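Local coordinates for protein GNA33 (PDB 2G5D) that probably cleaves the beta-1,4 linkage between N-acetylmuramic acid and N-acetylglucosamine in peptidoglycan as a lytic transglycosylase, leaving a 1,6-anhydro bond on the muramic acid, at residues Gly290-Ala293 with Tyr294-Asn298; Leu237-Met240 with His241-Gly244; Val44-His47 with Leu48-Pro51. All blocks are in the same frame, centred on the assembly; numbering follows the deposited sequence.

Contact 1: residues Gly290-Ala293 with Tyr294-Asn298; sequences GIKA and YMRQN
The last turns of helix 288-297 bring I291 against M295 and K292 alongside R296, each pair one turn apart. Four i to i+4 backbone bonds carry the helix through: Y294, M295, R296 and Q297 donate in turn to the carbonyls of G290, I291, K292 and A293; the shortest, M295 N to I291 O, measures 2.9 Å. On the buried flank, I291 and M295 run side by side in the same direction. I291 CG2 lies anti to the backbone N, and M295 bends at chi2 and chi3 so that its CE meets I291 CG2 at 3.8 Å. M275 of helix 271-276 packs on both residues, and V235 of helix 234-243 also touches both side chains. The polar flank carries K292 and R296, again side by side. K292 is fully extended, with CG anti to the backbone N (chi1 179°), and its CE reaches R296 NH2 obliquely at 3.5 Å; K292 NZ stays 4.1 Å from R296 NH2. Each charge has its own acid in a salt bridge, K292 NZ with E236 and R296 NH1 with D233, which probably eases the closeness of the like charges. At the C-terminal end N298 leaves helical geometry and its side chain folds back. N298 ND2 donates to Y294 O at 3.0 Å, lying in the carbonyl plane on a lone pair, and that acceptor is only 8° out of the amide plane. The same ND2 sits 3.5 Å above the plane of the Y294 ring, toward its rim, while M295 SD lies at the edge of that ring. This is a C-terminal helix end in which an asparagine side chain bonds to a carbonyl of the final turn, within the MltA-specific insert region.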
loop_
_atom_site.group_PDB
_atom_site.type_symbol
_atom_site.label_atom_id
_atom_site.label_comp_id
_atom_site.label_asym_id
_atom_site.label_seq_id
_atom_site.Cartn_x
_atom_site.Cartn_y
_atom_site.Cartn_z
ATOM N N GLY A 290 15.618 -14.763 -6.201
ATOM C CA GLY A 290 15.766 -16.214 -6.278
ATOM C C GLY A 290 14.793 -16.871 -7.250
ATOM O O GLY A 290 15.139 -17.836 -7.926
ATOM N N ILE A 291 13.567 -16.359 -7.329
ATOM C CA ILE A 291 12.613 -16.855 -8.326
ATOM C C ILE A 291 13.048 -16.417 -9.736
ATOM O O ILE A 291 12.969 -17.190 -10.700
ATOM C CB ILE A 291 11.149 -16.432 -7.991
ATOM C CG1 ILE A 291 10.727 -17.027 -6.646
ATOM C CG2 ILE A 291 10.181 -16.867 -9.086
ATOM C CD1 ILE A 291 9.435 -16.466 -6.074
ATOM N N LYS A 292 13.533 -15.187 -9.844
ATOM C CA LYS A 292 14.034 -14.674 -11.104
ATOM C C LYS A 292 15.175 -15.544 -11.660
ATOM O O LYS A 292 15.162 -15.900 -12.846
ATOM C CB LYS A 292 14.473 -13.215 -10.947
ATOM C CG LYS A 292 15.045 -12.603 -12.210
ATOM C CD LYS A 292 15.593 -11.222 -11.940
ATOM C CE LYS A 292 16.227 -10.674 -13.191
ATOM N NZ LYS A 292 16.582 -9.247 -13.055
ATOM N N ALA A 293 16.133 -15.899 -10.797
ATOM C CA ALA A 293 17.274 -16.735 -11.189
ATOM C C ALA A 293 16.872 -18.187 -11.492
ATOM O O ALA A 293 17.372 -18.786 -12.460
ATOM C CB ALA A 293 18.377 -16.677 -10.136
ATOM N N TYR A 294 15.965 -18.742 -10.683
ATOM C CA TYR A 294 15.437 -20.086 -10.932
ATOM C C TYR A 294 14.732 -20.167 -12.298
ATOM O O TYR A 294 14.850 -21.161 -13.012
ATOM C CB TYR A 294 14.493 -20.542 -9.803
ATOM C CG TYR A 294 13.835 -21.889 -10.072
ATOM C CD1 TYR A 294 14.410 -23.070 -9.614
ATOM C CD2 TYR A 294 12.649 -21.978 -10.813
ATOM C CE1 TYR A 294 13.818 -24.310 -9.876
ATOM C CE2 TYR A 294 12.053 -23.202 -11.076
ATOM C CZ TYR A 294 12.639 -24.365 -10.608
ATOM O OH TYR A 294 12.044 -25.586 -10.874
ATOM N N MET A 295 14.015 -19.106 -12.649
ATOM C CA MET A 295 13.216 -19.054 -13.868
ATOM C C MET A 295 14.070 -18.871 -15.132
ATOM O O MET A 295 13.736 -19.395 -16.211
ATOM C CB MET A 295 12.187 -17.927 -13.739
ATOM C CG MET A 295 10.739 -18.361 -13.934
ATOM S SD MET A 295 10.289 -19.983 -13.274
ATOM C CE MET A 295 9.765 -19.643 -11.596
ATOM N N ARG A 296 15.168 -18.129 -14.994
ATOM C CA ARG A 296 16.114 -17.953 -16.087
ATOM C C ARG A 296 16.804 -19.287 -16.401
ATOM O O ARG A 296 17.091 -19.584 -17.564
ATOM C CB ARG A 296 17.136 -16.853 -15.757
ATOM C CG ARG A 296 17.508 -15.953 -16.945
ATOM C CD ARG A 296 16.403 -14.926 -17.289
ATOM N NE ARG A 296 16.713 -13.569 -16.819
ATOM C CZ ARG A 296 15.981 -12.481 -17.085
ATOM N NH1 ARG A 296 14.877 -12.559 -17.827
ATOM N NH2 ARG A 296 16.359 -11.296 -16.613
ATOM N N GLN A 297 17.036 -20.086 -15.359
ATOM C CA GLN A 297 17.590 -21.436 -15.491
ATOM C C GLN A 297 16.519 -22.479 -15.845
ATOM O O GLN A 297 16.845 -23.548 -16.366
ATOM C CB GLN A 297 18.308 -21.876 -14.201
ATOM C CG GLN A 297 19.498 -21.002 -13.732
ATOM C CD GLN A 297 20.695 -20.977 -14.690
ATOM O OE1 GLN A 297 21.135 -19.904 -15.105
ATOM N NE2 GLN A 297 21.232 -22.151 -15.026
ATOM N N ASN A 298 15.253 -22.167 -15.565
ATOM C CA ASN A 298 14.141 -23.117 -15.736
ATOM C C ASN A 298 12.897 -22.566 -16.448
ATOM O O ASN A 298 11.806 -22.542 -15.866
ATOM C CB ASN A 298 13.747 -23.707 -14.385
ATOM C CG ASN A 298 14.810 -24.610 -13.828
ATOM O OD1 ASN A 298 14.912 -25.781 -14.207
ATOM N ND2 ASN A 298 15.624 -24.072 -12.934
#

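Contact 2: residues Leu237-Met240 with His241-Gly244; sequences LFFM and HIQG
L237 O takes two bonds from one residue, H241, in the closing turns of helix 234-243. H241 N donates to L237 O at 3.2 Å, the usual helical bond. H241 ND1 reaches the same L237 O at 3.1 Å. The two donors come from opposite faces of the carbonyl plane; ND1 stands 38° out of it, and L237 O is tilted 22° from the imidazole plane. H241 places its ring here with CG anti to the carbonyl carbon, beside its own backbone N (chi1 -83°). With ND1 acting as donor, the ring rotation is restrained within a buried setting, where Y312 and F315 also meet it edge-to-face.

The next carbonyls are taken up in order. F238 O receives a weak bond from I242 N, F239 O accepts from Q243 N, and M240 O accepts from G244 N at 2.8 Å. A water bridges F239 O and Q243 NE2 through two weak bonds, while Q243 OE1 accepts a weak bond from the backbone N of Y122 in strand 116-129. I242 CD1 touches two phenylalanine rings. It sits over one face of the F239 ring in a CH-pi contact, 3.8 Å from the centroid, and approaches F238 CE2 at 3.4 Å.

G244 departs from the helix with positive phi; at its backbone angles a CB would press against the carbonyl O of Q243, which by itself calls for glycine. The arrangement is that of a helix C-terminus ending on a glycine, here leading from helix 234-243 into strand 246-249.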
loop_
_atom_site.group_PDB
_atom_site.type_symbol
_atom_site.label_atom_id
_atom_site.label_comp_id
_atom_site.label_asym_id
_atom_site.label_seq_id
_atom_site.Cartn_x
_atom_site.Cartn_y
_atom_site.Cartn_z
ATOM N N LEU A 237 8.038 -8.351 -13.163
ATOM C CA LEU A 237 6.697 -7.792 -13.407
ATOM C C LEU A 237 5.690 -8.383 -12.448
ATOM O O LEU A 237 4.769 -7.694 -11.994
ATOM C CB LEU A 237 6.204 -8.070 -14.820
ATOM C CG LEU A 237 5.434 -6.999 -15.598
ATOM C CD1 LEU A 237 4.449 -7.652 -16.601
ATOM C CD2 LEU A 237 4.758 -5.888 -14.733
ATOM N N PHE A 238 5.863 -9.673 -12.156
ATOM C CA PHE A 238 4.950 -10.384 -11.294
ATOM C C PHE A 238 4.949 -9.698 -9.937
ATOM O O PHE A 238 3.889 -9.420 -9.379
ATOM C CB PHE A 238 5.341 -11.865 -11.179
ATOM C CG PHE A 238 4.410 -12.665 -10.307
ATOM C CD1 PHE A 238 3.343 -13.357 -10.866
ATOM C CD2 PHE A 238 4.591 -12.710 -8.937
ATOM C CE1 PHE A 238 2.471 -14.090 -10.072
ATOM C CE2 PHE A 238 3.719 -13.431 -8.129
ATOM C CZ PHE A 238 2.660 -14.124 -8.700
ATOM N N PHE A 239 6.144 -9.405 -9.427
ATOM C CA PHE A 239 6.306 -8.743 -8.124
ATOM C C PHE A 239 5.875 -7.267 -8.055
ATOM O O PHE A 239 5.496 -6.792 -6.986
ATOM C CB PHE A 239 7.728 -8.954 -7.597
ATOM C CG PHE A 239 7.907 -10.265 -6.889
ATOM C CD1 PHE A 239 8.192 -11.430 -7.606
ATOM C CD2 PHE A 239 7.772 -10.344 -5.496
ATOM C CE1 PHE A 239 8.341 -12.648 -6.959
ATOM C CE2 PHE A 239 7.911 -11.563 -4.842
ATOM C CZ PHE A 239 8.203 -12.717 -5.575
ATOM N N MET A 240 5.910 -6.554 -9.181
ATOM C CA MET A 240 5.268 -5.236 -9.278
ATOM C C MET A 240 3.782 -5.347 -8.989
ATOM O O MET A 240 3.215 -4.468 -8.324
ATOM C CB MET A 240 5.462 -4.602 -10.659
ATOM C CG MET A 240 5.064 -3.121 -10.733
ATOM S SD MET A 240 5.408 -2.375 -12.346
ATOM C CE MET A 240 3.929 -2.782 -13.268
ATOM N N HIS A 241 3.152 -6.416 -9.486
ATOM C CA HIS A 241 1.746 -6.694 -9.179
ATOM C C HIS A 241 1.550 -6.847 -7.666
ATOM O O HIS A 241 0.610 -6.292 -7.106
ATOM C CB HIS A 241 1.261 -7.961 -9.886
ATOM C CG HIS A 241 0.836 -7.756 -11.308
ATOM N ND1 HIS A 241 1.699 -7.315 -12.292
ATOM C CD2 HIS A 241 -0.344 -7.998 -11.927
ATOM C CE1 HIS A 241 1.059 -7.264 -13.446
ATOM N NE2 HIS A 241 -0.182 -7.673 -13.251
ATOM N N ILE A 242 2.465 -7.570 -7.015
ATOM C CA ILE A 242 2.416 -7.787 -5.563
ATOM C C ILE A 242 2.524 -6.492 -4.747
ATOM O O ILE A 242 1.875 -6.372 -3.703
ATOM C CB ILE A 242 3.458 -8.860 -5.081
ATOM C CG1 ILE A 242 3.214 -10.195 -5.786
ATOM C CG2 ILE A 242 3.374 -9.075 -3.557
ATOM C CD1 ILE A 242 4.331 -11.190 -5.624
ATOM N N GLN A 243 3.321 -5.525 -5.207
ATOM C CA GLN A 243 3.393 -4.218 -4.520
ATOM C C GLN A 243 2.279 -3.263 -4.962
ATOM O O GLN A 243 1.915 -2.349 -4.227
ATOM C CB GLN A 243 4.768 -3.547 -4.673
ATOM C CG GLN A 243 5.957 -4.338 -4.088
ATOM C CD GLN A 243 6.137 -4.222 -2.565
ATOM O OE1 GLN A 243 5.423 -3.488 -1.867
ATOM N NE2 GLN A 243 7.115 -4.950 -2.051
ATOM N N GLY A 244 1.756 -3.464 -6.164
ATOM C CA GLY A 244 0.598 -2.704 -6.634
ATOM C C GLY A 244 0.946 -1.479 -7.454
ATOM O O GLY A 244 0.065 -0.854 -8.076
HETATM O O HOH W 1 7.154 -7.451 -4.152
#

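Contact 3: residues Val44-His47 with Leu48-Pro51; sequences VVPH and LSMP
The end of the M50 side chain turns back to H47 in a short 3-10 turn that follows strand 40-44. The M50 side chain sets out with CG anti to the carbonyl carbon, continues extended through chi2, then bends at chi3 (-87°). That last bend brings CE back to H47: M50 CE lies 3.4 Å from H47 O and 3.6 Å from H47 CA, and approaches the imidazole obliquely. H47 likewise has CG anti to its carbonyl carbon, beside its backbone N (chi1 -60°), and the H47 ring meets that of W53 at an interplanar angle of about 55°.

S49 faces the proline at the start of the turn. S49 OG stands 3.6 Å from P46 CD, and S49 CB rests 3.3 Å from P46 O. V45 makes a looser apolar approach, its CB 4.2 Å from S49 CB. The backbone is drawn tight by two i to i+3 bonds, S49 N to P46 O at 3.1 Å and M50 N to H47 O at 3.2 Å. Both donors stand well above the carbonyl planes, so neither uses a lone pair in the plane, in keeping with the tight winding of a 3-10 turn.

V44, the last residue of strand 40-44, is backbone-bonded to G32 and T33, while V45 bonds to P105. M50 is buried among P105 of strand 103-110, W409 and L411 of strand 403-413 and F354 of strand 352-358; the turn thus lies against these strands on the way from strand 40-44 to helix 58-72.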
loop_
_atom_site.group_PDB
_atom_site.type_symbol
_atom_site.label_atom_id
_atom_site.label_comp_id
_atom_site.label_asym_id
_atom_site.label_seq_id
_atom_site.Cartn_x
_atom_site.Cartn_y
_atom_site.Cartn_z
ATOM N N VAL A 44 -2.957 9.137 26.406
ATOM C CA VAL A 44 -2.226 10.380 26.184
ATOM C C VAL A 44 -0.949 10.393 27.022
ATOM O O VAL A 44 -0.987 10.194 28.222
ATOM C CB VAL A 44 -3.057 11.635 26.572
ATOM C CG1 VAL A 44 -2.140 12.885 26.630
ATOM C CG2 VAL A 44 -4.181 11.843 25.603
ATOM N N VAL A 45 0.185 10.642 26.369
ATOM C CA VAL A 45 1.469 10.768 27.049
ATOM C C VAL A 45 2.117 12.055 26.543
ATOM O O VAL A 45 1.680 12.582 25.528
ATOM C CB VAL A 45 2.409 9.543 26.758
ATOM C CG1 VAL A 45 1.858 8.276 27.373
ATOM C CG2 VAL A 45 2.657 9.346 25.214
ATOM N N PRO A 46 3.154 12.568 27.254
ATOM C CA PRO A 46 3.950 13.695 26.726
ATOM C C PRO A 46 4.680 13.359 25.415
ATOM O O PRO A 46 5.018 12.192 25.184
ATOM C CB PRO A 46 4.968 13.963 27.842
ATOM C CG PRO A 46 4.344 13.350 29.092
ATOM C CD PRO A 46 3.615 12.140 28.595
ATOM N N HIS A 47 4.949 14.379 24.590
ATOM C CA HIS A 47 5.722 14.216 23.352
ATOM C C HIS A 47 7.098 13.613 23.590
ATOM O O HIS A 47 7.572 12.850 22.771
ATOM C CB HIS A 47 5.860 15.552 22.593
ATOM C CG HIS A 47 4.548 16.147 22.187
ATOM N ND1 HIS A 47 4.062 16.058 20.899
ATOM C CD2 HIS A 47 3.596 16.788 22.910
ATOM C CE1 HIS A 47 2.881 16.651 20.835
ATOM N NE2 HIS A 47 2.567 17.080 22.049
ATOM N N LEU A 48 7.721 13.984 24.708
ATOM C CA LEU A 48 9.085 13.549 25.066
ATOM C C LEU A 48 9.151 12.150 25.670
ATOM O O LEU A 48 10.212 11.623 25.957
ATOM C CB LEU A 48 9.766 14.585 25.957
ATOM C CG LEU A 48 10.476 15.703 25.148
ATOM C CD1 LEU A 48 10.847 16.862 26.072
ATOM C CD2 LEU A 48 11.748 15.175 24.435
ATOM N N SER A 49 8.004 11.543 25.844
ATOM C CA SER A 49 7.952 10.098 26.070
ATOM C C SER A 49 8.249 9.232 24.803
ATOM O O SER A 49 8.491 8.023 24.920
ATOM C CB SER A 49 6.622 9.727 26.727
ATOM O OG SER A 49 6.583 10.270 28.036
ATOM N N MET A 50 8.205 9.845 23.613
ATOM C CA MET A 50 8.649 9.188 22.380
ATOM C C MET A 50 10.187 9.231 22.259
ATOM O O MET A 50 10.795 10.282 22.428
ATOM C CB MET A 50 7.951 9.764 21.133
ATOM C CG MET A 50 6.459 9.563 21.186
ATOM S SD MET A 50 5.418 10.314 19.924
ATOM C CE MET A 50 5.085 11.950 20.569
ATOM N N PRO A 51 10.811 8.056 22.048
ATOM C CA PRO A 51 12.266 7.993 22.055
ATOM C C PRO A 51 12.850 8.724 20.836
ATOM O O PRO A 51 12.337 8.572 19.740
ATOM C CB PRO A 51 12.563 6.490 22.026
ATOM C CG PRO A 51 11.336 5.843 21.435
ATOM C CD PRO A 51 10.172 6.748 21.786
#

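All three contacts are local, each within one continuous run of chain, so they follow in series and none nests in or crosses another. From the N terminus, contact 3 comes first, turning the chain after strand 40-44 beside strands 103-110, 352-358 and 403-413. Contact 2 then ends helix 234-243 ahead of strand 246-249, and contact 1 closes helix 288-297. Contacts 1 and 2 lie in the MltA-specific insert range, their centres about 17 Å apart, and the two helices meet where I291 CD1 packs 4.0 Å from F239 CZ. Contact 3 is remote, its centre about 38 Å from that of contact 2, across the chain's centre.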